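PDB 3NL9: putative NTP pyrophosphohydrolase from Exiguobacterium sibiricum 255-15, which probably hydrolyses nucleoside triphosphates to the monophosphate and pyrophosphate, as an all-alpha member of the MazG-like pyrophosphohydrolase clan. Local coordinates for residues 27-30 with 31-35. Sequence-based numbering, arbitrary orientation.
Sequences TAIP and LDRGV. With EDO (1,2-ethanediol), chain C.
Pro30 O accepts a hydrogen bond from Gly34 N, 2.8 Å away and nearly straight at 164°, closing the first turn of helix 31-52. Pro30 is the N-cap of this helix, one of those that build the all-alpha, MazG-type fold, and its ring leaves no backbone N-H to be paired. Where loop passes into helix, Leu31 CB lies 3.8 Å from Pro30 C, and the ring edge of Pro30 comes no nearer than 4.4 Å, CD to Arg33 CB. The next turn follows directly, Val35 N bonding to Leu31 O. Before the cap, Ile29 packs against the turn: chi1 of -62° sets CG1 beside the backbone N and CG2 anti to it, and CG2 lies 3.7 Å from Gly34 N and 4.0 Å from Arg33 CG. Arg33 begins beside the cap, with CB 3.4 Å from Pro30 O, and then bends at chi2 (67°), which carries its guanidinium away from the loop. NH2 forms a salt bridge with Glu111 of the second subunit, whose Ala112 packs on Ile29 and Glu59 on Leu31, so the helix start is part of the dimer interface. Within the same chain, Ile29 N bonds to Gln94 OE1 and Ala28 packs on helix 87-112. A 1,2-ethanediol, probably from the crystallisation liquor, bridges loop and helix: it bonds to Glu87, and its O1 accepts Ala28 N at 2.9 Å.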
loop_
_atom_site.group_PDB
_atom_site.type_symbol
_atom_site.label_atom_id
_atom_site.label_comp_id
_atom_site.label_asym_id
_atom_site.label_seq_id
_atom_site.Cartn_x
_atom_site.Cartn_y
_atom_site.Cartn_z
ATOM N N THR A 27 13.177 -1.048 13.972
ATOM C CA THR A 27 14.272 -0.154 13.569
ATOM C C THR A 27 13.765 0.822 12.505
ATOM O O THR A 27 13.215 0.392 11.512
ATOM C CB THR A 27 15.441 -0.940 12.954
ATOM O OG1 THR A 27 16.004 -1.853 13.913
ATOM C CG2 THR A 27 16.531 0.018 12.482
ATOM N N ALA A 28 13.971 2.122 12.701
ATOM C CA ALA A 28 13.595 3.111 11.685
ATOM C C ALA A 28 14.282 2.788 10.355
ATOM O O ALA A 28 15.462 2.510 10.340
ATOM C CB ALA A 28 13.980 4.550 12.125
ATOM N N ILE A 29 13.550 2.879 9.257
ATOM C CA ILE A 29 14.114 2.629 7.919
ATOM C C ILE A 29 14.945 3.870 7.502
ATOM O O ILE A 29 14.428 4.998 7.505
ATOM C CB ILE A 29 12.993 2.336 6.883
ATOM C CG1 ILE A 29 12.212 1.079 7.252
ATOM C CG2 ILE A 29 13.584 2.154 5.471
ATOM C CD1 ILE A 29 10.922 0.924 6.466
ATOM N N PRO A 30 16.247 3.687 7.173
ATOM C CA PRO A 30 17.023 4.843 6.658
ATOM C C PRO A 30 16.395 5.535 5.451
ATOM O O PRO A 30 15.812 4.863 4.608
ATOM C CB PRO A 30 18.362 4.215 6.252
ATOM C CG PRO A 30 18.443 2.944 7.066
ATOM C CD PRO A 30 17.039 2.446 7.121
ATOM N N LEU A 31 16.553 6.864 5.362
ATOM C CA LEU A 31 15.846 7.670 4.346
ATOM C C LEU A 31 16.121 7.186 2.916
ATOM O O LEU A 31 15.206 7.071 2.131
ATOM C CB LEU A 31 16.155 9.173 4.496
ATOM C CG LEU A 31 15.578 10.154 3.459
ATOM C CD1 LEU A 31 14.047 10.042 3.469
ATOM C CD2 LEU A 31 16.021 11.578 3.673
ATOM N N ASP A 32 17.376 6.897 2.576
ATOM C CA ASP A 32 17.686 6.499 1.196
ATOM C C ASP A 32 17.029 5.181 0.820
ATOM O O ASP A 32 16.606 5.010 -0.304
ATOM C CB ASP A 32 19.201 6.436 0.965
ATOM C CG ASP A 32 19.842 7.823 0.911
ATOM O OD1 ASP A 32 19.156 8.803 0.530
ATOM O OD2 ASP A 32 21.038 7.924 1.252
ATOM N N ARG A 33 16.929 4.264 1.777
ATOM C CA ARG A 33 16.180 3.033 1.617
ATOM C C ARG A 33 14.665 3.257 1.557
ATOM O O ARG A 33 13.969 2.645 0.743
ATOM C CB ARG A 33 16.509 2.079 2.771
ATOM C CG ARG A 33 15.900 0.693 2.620
ATOM C CD ARG A 33 16.533 -0.039 1.455
ATOM N NE ARG A 33 15.825 -1.266 1.200
ATOM C CZ ARG A 33 16.042 -2.064 0.166
ATOM N NH1 ARG A 33 16.981 -1.776 -0.737
ATOM N NH2 ARG A 33 15.311 -3.163 0.049
ATOM N N GLY A 34 14.141 4.145 2.417
ATOM C CA GLY A 34 12.714 4.505 2.340
ATOM C C GLY A 34 12.298 5.084 0.991
ATOM O O GLY A 34 11.179 4.828 0.507
ATOM N N VAL A 35 13.167 5.883 0.384
ATOM C CA VAL A 35 12.855 6.474 -0.932
ATOM C C VAL A 35 12.619 5.361 -1.976
ATOM O O VAL A 35 11.700 5.432 -2.785
ATOM C CB VAL A 35 13.958 7.415 -1.418
ATOM C CG1 VAL A 35 13.751 7.757 -2.868
ATOM C CG2 VAL A 35 13.960 8.708 -0.603
HETATM C C1 EDO C . 14.246 3.115 16.499
HETATM O O1 EDO C . 14.963 2.641 15.353
HETATM C C2 EDO C . 14.450 2.176 17.690
HETATM O O2 EDO C . 15.824 1.781 17.782
#